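Local coordinates for protein multicopper oxidase (Pseudomonas thermotolerans, PDB 6VOW) that probably acts as a laccase-type multicopper oxidase, passing electrons from oxidised substrates through a mononuclear copper to a copper cluster that reduces oxygen to water, at residues 108-113 / 434-439; 97-102 / 394-399. All blocks are in the same frame, centred on the assembly; numbering follows the deposited sequence.

How the contacts relate
Contacts 1 and 2 illustrate how a multicopper oxidase closes its copper cluster between two distant parts of one chain. Along the sequence their segments alternate: 97-102, 108-113, 394-399, 434-439. The first two belong to the same long loop between strands 94-96 and 120-126. Segment 434-439 is a strand of one sheet; 394-399 leaves its antiparallel neighbour 388-392 and leads into strand 397-402 of a second sheet. The contact centres lie about 13 Å apart, and the two touch: CE3 of Trp-435 comes within 3.3 Å of CA of Gly-394, and CD1 of Leu-102 approaches O of Val-434 at 3.4 Å. Both contacts join the N-terminal and C-terminal copper-binding regions.

Contact 1: residues 108-113 / 434-439; sequences PYVSQL and VWMFHC. With CU (copper (II) ion), chain D; C2O (Cu-O-Cu linkage), chain B.
Within the strand whose start is touched by Val-110, ND1 of His-438 donates to O of Cys-439 at 2.6 Å, a nearly straight bond (168°). The donor stands above the carbonyl plane, yet the oxygen lies almost in the imidazole plane. With CG between the backbone N and the carbonyl carbon (chi1 75°), the ring is placed where ND1 meets the carbonyl of the next residue. This bond and the copper at NE2 together fix the ring's rotation: NE2 binds the CU3 copper of the Cu-O-Cu linkage at 2.2 Å, where His-138 and His-393 complete the protein ligands. The bridging O1 lies in the ring plane, at its edge.

At the other end of the strand the contact is small and lacks hydrogen bonds. Val-110 sets its CG1 methyl close against the backbone O of Val-434, 3.2 Å away, and crosses the valine side chain at about a right angle, with CG1 4.1 Å from CB of Val-434. The other branch, CG2, approaches CE of Met-436 more loosely, at 4.5 Å.

Cys-439 turns SG to a second copper at 2.2 Å, shared with His-388 and His-444. The adjacent His-438, Cys-439 and His-440 thus form the His-Cys-His motif of multicopper oxidases, which links the type 1 copper to the trinuclear cluster and is the expected route for electrons.

Contact 2: residues 97-102 / 394-399; sequences GIRLPL and GMVFKV
Arg-99 lies against Gly-394 and Val-396 where the chain leaves two His-X-His-Gly motifs of the multicopper oxidase fold: Gly-97 follows His-94 and His-96, while Gly-394 follows His-391 and His-393. All four histidines line the copper cluster, so this contact joins the chain exits of ligand motifs from the N-terminal and C-terminal copper-binding regions.

Backbone shape comes first. Both glycines adopt positive phi, 84° at Gly-394, and CA of Arg-99 and CA of Gly-394 are separated by 4.9 Å, the nearest approach of the two backbones.

The polar interactions are indirect. No hydrogen bond runs between the two segments; instead ND2 of Asn-431 bonds to both O of Leu-100 and O of Gly-394, tying one carbonyl from each side to a single amide. The guanidinium of Arg-99 looks elsewhere, its NH2 forming a salt bridge with Asp-129, with a long, weak ion pair from NH1 to Asp-430.

What remains is van der Waals contact, carried by the aliphatic part of the arginine. CB lies 3.9 Å from O of Gly-394, and CG is nearly as close to the same oxygen. The chain stays extended through CD and bends only at chi3 (-75°), turning the charged group aside once the methylenes have passed the glycine. Val-396, which also touches Phe-411 and Val-314, meets this shaft obliquely: its CG2 methyl rests 4.0 Å from CD of Arg-99.

Contact 1: residues 108-113 / 434-439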
loop_
_atom_site.group_PDB
_atom_site.type_symbol
_atom_site.label_atom_id
_atom_site.label_comp_id
_atom_site.label_asym_id
_atom_site.label_seq_id
_atom_site.Cartn_x
_atom_site.Cartn_y
_atom_site.Cartn_z
ATOM N N PRO A 108 -14.970 -4.462 -8.020
ATOM C CA PRO A 108 -16.156 -5.147 -8.466
ATOM C C PRO A 108 -17.049 -4.164 -9.126
ATOM O O PRO A 108 -17.217 -3.062 -8.595
ATOM C CB PRO A 108 -16.769 -5.699 -7.164
ATOM C CG PRO A 108 -15.585 -5.874 -6.239
ATOM C CD PRO A 108 -14.718 -4.692 -6.580
ATOM N N TYR A 109 -17.539 -4.552 -10.300
ATOM C CA TYR A 109 -18.546 -3.848 -11.109
ATOM C C TYR A 109 -18.032 -2.639 -11.873
ATOM O O TYR A 109 -18.792 -1.969 -12.585
ATOM C CB TYR A 109 -19.808 -3.552 -10.288
ATOM C CG TYR A 109 -20.375 -4.811 -9.645
ATOM C CD1 TYR A 109 -21.121 -5.742 -10.394
ATOM C CD2 TYR A 109 -20.185 -5.051 -8.275
ATOM C CE1 TYR A 109 -21.641 -6.894 -9.791
ATOM C CE2 TYR A 109 -20.688 -6.172 -7.669
ATOM C CZ TYR A 109 -21.407 -7.079 -8.427
ATOM O OH TYR A 109 -21.879 -8.140 -7.788
ATOM N N VAL A 110 -16.735 -2.389 -11.764
ATOM C CA VAL A 110 -16.060 -1.366 -12.549
ATOM C C VAL A 110 -15.033 -2.077 -13.411
ATOM O O VAL A 110 -15.018 -1.844 -14.607
ATOM C CB VAL A 110 -15.423 -0.332 -11.604
ATOM C CG1 VAL A 110 -14.345 0.511 -12.264
ATOM C CG2 VAL A 110 -16.532 0.540 -10.982
ATOM N N SER A 111 -14.205 -2.942 -12.798
ATOM C CA SER A 111 -13.186 -3.734 -13.513
ATOM C C SER A 111 -13.771 -5.030 -14.033
ATOM O O SER A 111 -13.493 -5.430 -15.134
ATOM C CB SER A 111 -11.962 -4.183 -12.628
ATOM O OG SER A 111 -11.281 -5.453 -13.149
ATOM N N GLN A 112 -14.479 -5.724 -13.155
ATOM C CA GLN A 112 -14.868 -7.128 -13.340
ATOM C C GLN A 112 -16.054 -7.447 -12.451
ATOM O O GLN A 112 -16.450 -6.684 -11.598
ATOM C CB GLN A 112 -13.716 -8.080 -12.956
ATOM C CG GLN A 112 -13.315 -7.994 -11.482
ATOM C CD GLN A 112 -12.268 -8.993 -11.057
ATOM O OE1 GLN A 112 -12.552 -10.177 -10.937
ATOM N NE2 GLN A 112 -11.069 -8.513 -10.750
ATOM N N LEU A 113 -16.556 -8.641 -12.624
ATOM C CA LEU A 113 -17.460 -9.245 -11.705
ATOM C C LEU A 113 -16.667 -9.846 -10.596
ATOM O O LEU A 113 -15.579 -10.400 -10.883
ATOM C CB LEU A 113 -18.243 -10.353 -12.427
ATOM C CG LEU A 113 -19.093 -9.723 -13.520
ATOM C CD1 LEU A 113 -19.548 -10.821 -14.456
ATOM C CD2 LEU A 113 -20.263 -8.953 -12.908
ATOM N N VAL A 434 -12.604 4.224 -14.947
ATOM C CA VAL A 434 -13.283 4.785 -13.816
ATOM C C VAL A 434 -12.504 4.326 -12.639
ATOM O O VAL A 434 -12.533 3.194 -12.299
ATOM C CB VAL A 434 -14.763 4.333 -13.716
ATOM C CG1 VAL A 434 -15.411 5.015 -12.495
ATOM C CG2 VAL A 434 -15.538 4.687 -14.989
ATOM N N TRP A 435 -11.780 5.231 -12.021
ATOM C CA TRP A 435 -10.843 4.845 -10.959
ATOM C C TRP A 435 -11.303 5.308 -9.591
ATOM O O TRP A 435 -11.569 6.490 -9.373
ATOM C CB TRP A 435 -9.502 5.507 -11.218
ATOM C CG TRP A 435 -9.141 5.277 -12.546
ATOM C CD1 TRP A 435 -9.354 6.101 -13.605
ATOM C CD2 TRP A 435 -8.638 4.072 -13.061
ATOM N NE1 TRP A 435 -8.963 5.487 -14.761
ATOM C CE2 TRP A 435 -8.511 4.234 -14.453
ATOM C CE3 TRP A 435 -8.243 2.885 -12.492
ATOM C CZ2 TRP A 435 -7.944 3.253 -15.273
ATOM C CZ3 TRP A 435 -7.698 1.890 -13.353
ATOM C CH2 TRP A 435 -7.558 2.099 -14.706
ATOM N N MET A 436 -11.326 4.371 -8.676
ATOM C CA MET A 436 -11.591 4.668 -7.271
ATOM C C MET A 436 -10.540 5.586 -6.662
ATOM O O MET A 436 -9.322 5.490 -6.910
ATOM C CB MET A 436 -11.676 3.400 -6.398
ATOM C CG MET A 436 -12.681 2.341 -6.845
ATOM S SD MET A 436 -14.369 2.999 -7.099
ATOM C CE MET A 436 -14.287 3.709 -8.759
ATOM N N PHE A 437 -11.071 6.418 -5.794
ATOM C CA PHE A 437 -10.352 7.466 -5.137
ATOM C C PHE A 437 -10.858 7.502 -3.722
ATOM O O PHE A 437 -11.999 7.801 -3.491
ATOM C CB PHE A 437 -10.661 8.732 -5.829
ATOM C CG PHE A 437 -9.968 9.908 -5.286
ATOM C CD1 PHE A 437 -8.632 9.886 -5.001
ATOM C CD2 PHE A 437 -10.665 11.108 -5.163
ATOM C CE1 PHE A 437 -7.990 11.020 -4.536
ATOM C CE2 PHE A 437 -10.029 12.261 -4.728
ATOM C CZ PHE A 437 -8.679 12.210 -4.415
ATOM N N HIS A 438 -10.019 7.072 -2.813
ATOM C CA HIS A 438 -10.511 6.799 -1.501
ATOM C C HIS A 438 -9.444 6.828 -0.384
ATOM O O HIS A 438 -8.200 6.727 -0.598
ATOM C CB HIS A 438 -11.316 5.495 -1.524
ATOM C CG HIS A 438 -10.450 4.292 -1.617
ATOM N ND1 HIS A 438 -9.794 3.784 -0.530
ATOM C CD2 HIS A 438 -10.018 3.580 -2.679
ATOM C CE1 HIS A 438 -9.049 2.766 -0.894
ATOM N NE2 HIS A 438 -9.172 2.627 -2.190
ATOM N N CYS A 439 -9.943 6.989 0.851
ATOM C CA CYS A 439 -9.078 6.910 1.990
ATOM C C CYS A 439 -8.787 5.433 2.118
ATOM O O CYS A 439 -9.692 4.577 1.932
ATOM C CB CYS A 439 -9.729 7.413 3.270
ATOM S SG CYS A 439 -8.735 6.928 4.704
HETATM CU CU CU D . -9.614 8.227 6.269
HETATM CU CU2 C2O B . -4.937 -0.607 -1.851
HETATM CU CU3 C2O B . -8.833 0.997 -3.692
HETATM O O1 C2O B . -6.851 0.343 -2.721
#

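Contact 2: residues 97-102 / 394-399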
loop_
_atom_site.group_PDB
_atom_site.type_symbol
_atom_site.label_atom_id
_atom_site.label_comp_id
_atom_site.label_asym_id
_atom_site.label_seq_id
_atom_site.Cartn_x
_atom_site.Cartn_y
_atom_site.Cartn_z
ATOM N N GLY A 97 -1.255 0.202 -6.710
ATOM C CA GLY A 97 -0.194 1.054 -7.180
ATOM C C GLY A 97 0.165 0.823 -8.671
ATOM O O GLY A 97 0.846 1.643 -9.306
ATOM N N ILE A 98 -0.277 -0.295 -9.212
ATOM C CA ILE A 98 0.051 -0.644 -10.576
ATOM C C ILE A 98 -0.831 0.137 -11.496
ATOM O O ILE A 98 -2.019 0.109 -11.371
ATOM C CB ILE A 98 -0.140 -2.156 -10.886
ATOM C CG1 ILE A 98 0.715 -3.041 -9.936
ATOM C CG2 ILE A 98 0.201 -2.429 -12.373
ATOM C CD1 ILE A 98 2.125 -2.676 -9.979
ATOM N N ARG A 99 -0.229 0.826 -12.447
ATOM C CA ARG A 99 -0.961 1.430 -13.558
ATOM C C ARG A 99 -1.201 0.320 -14.604
ATOM O O ARG A 99 -0.381 -0.001 -15.389
ATOM C CB ARG A 99 -0.163 2.576 -14.134
ATOM C CG ARG A 99 0.332 3.508 -13.044
ATOM C CD ARG A 99 1.097 4.665 -13.636
ATOM N NE ARG A 99 2.414 4.199 -14.077
ATOM C CZ ARG A 99 3.005 4.514 -15.216
ATOM N NH1 ARG A 99 2.414 5.313 -16.116
ATOM N NH2 ARG A 99 4.216 4.019 -15.466
ATOM N N LEU A 100 -2.362 -0.273 -14.544
ATOM C CA LEU A 100 -2.745 -1.305 -15.464
ATOM C C LEU A 100 -4.063 -0.881 -16.080
ATOM O O LEU A 100 -4.603 0.123 -15.709
ATOM C CB LEU A 100 -2.913 -2.592 -14.709
ATOM C CG LEU A 100 -3.496 -2.487 -13.275
ATOM C CD1 LEU A 100 -4.931 -1.899 -13.151
ATOM C CD2 LEU A 100 -3.508 -3.896 -12.741
ATOM N N PRO A 101 -4.561 -1.618 -17.080
ATOM C CA PRO A 101 -5.847 -1.266 -17.668
ATOM C C PRO A 101 -6.967 -1.522 -16.715
ATOM O O PRO A 101 -6.895 -2.487 -15.896
ATOM C CB PRO A 101 -5.996 -2.256 -18.785
ATOM C CG PRO A 101 -4.621 -2.421 -19.221
ATOM C CD PRO A 101 -3.848 -2.550 -17.936
ATOM N N LEU A 102 -8.036 -0.771 -16.906
ATOM C CA LEU A 102 -9.186 -0.837 -15.977
ATOM C C LEU A 102 -9.688 -2.251 -15.780
ATOM O O LEU A 102 -10.053 -2.649 -14.658
ATOM C CB LEU A 102 -10.327 -0.076 -16.544
ATOM C CG LEU A 102 -11.536 0.030 -15.557
ATOM C CD1 LEU A 102 -11.239 0.841 -14.311
ATOM C CD2 LEU A 102 -12.650 0.694 -16.309
ATOM N N GLY A 394 -5.235 3.516 -10.547
ATOM C CA GLY A 394 -5.056 3.632 -11.983
ATOM C C GLY A 394 -3.956 4.513 -12.427
ATOM O O GLY A 394 -3.519 4.383 -13.545
ATOM N N MET A 395 -3.562 5.418 -11.542
ATOM C CA MET A 395 -2.754 6.540 -11.846
ATOM C C MET A 395 -1.862 6.880 -10.694
ATOM O O MET A 395 -2.101 6.532 -9.551
ATOM C CB MET A 395 -3.625 7.725 -12.138
ATOM C CG MET A 395 -3.959 7.862 -13.621
ATOM S SD MET A 395 -5.681 8.186 -14.029
ATOM C CE MET A 395 -6.109 9.611 -13.066
ATOM N N VAL A 396 -0.806 7.573 -11.045
ATOM C CA VAL A 396 0.170 8.006 -10.092
ATOM C C VAL A 396 0.120 9.516 -10.051
ATOM O O VAL A 396 0.105 10.145 -11.100
ATOM C CB VAL A 396 1.533 7.501 -10.552
ATOM C CG1 VAL A 396 2.611 8.422 -10.122
ATOM C CG2 VAL A 396 1.760 6.110 -9.963
ATOM N N PHE A 397 0.098 10.106 -8.863
ATOM C CA PHE A 397 0.129 11.550 -8.826
ATOM C C PHE A 397 1.432 11.981 -8.198
ATOM O O PHE A 397 2.102 11.201 -7.518
ATOM C CB PHE A 397 -1.091 12.152 -8.106
ATOM C CG PHE A 397 -1.323 11.586 -6.752
ATOM C CD1 PHE A 397 -0.621 12.059 -5.658
ATOM C CD2 PHE A 397 -2.254 10.575 -6.567
ATOM C CE1 PHE A 397 -0.853 11.479 -4.387
ATOM C CE2 PHE A 397 -2.511 10.034 -5.344
ATOM C CZ PHE A 397 -1.819 10.482 -4.238
ATOM N N LYS A 398 1.787 13.214 -8.471
ATOM C CA LYS A 398 2.965 13.867 -7.926
ATOM C C LYS A 398 2.531 14.840 -6.868
ATOM O O LYS A 398 1.692 15.694 -7.111
ATOM C CB LYS A 398 3.674 14.659 -9.043
ATOM C CG LYS A 398 5.021 15.209 -8.642
ATOM C CD LYS A 398 5.775 15.794 -9.781
ATOM C CE LYS A 398 7.263 15.711 -9.509
ATOM N NZ LYS A 398 7.981 16.284 -10.696
ATOM N N VAL A 399 3.099 14.730 -5.699
ATOM C CA VAL A 399 2.740 15.563 -4.556
ATOM C C VAL A 399 3.468 16.859 -4.680
ATOM O O VAL A 399 4.720 16.894 -4.767
ATOM C CB VAL A 399 3.187 14.897 -3.260
ATOM C CG1 VAL A 399 2.755 15.707 -2.042
ATOM C CG2 VAL A 399 2.598 13.515 -3.191
#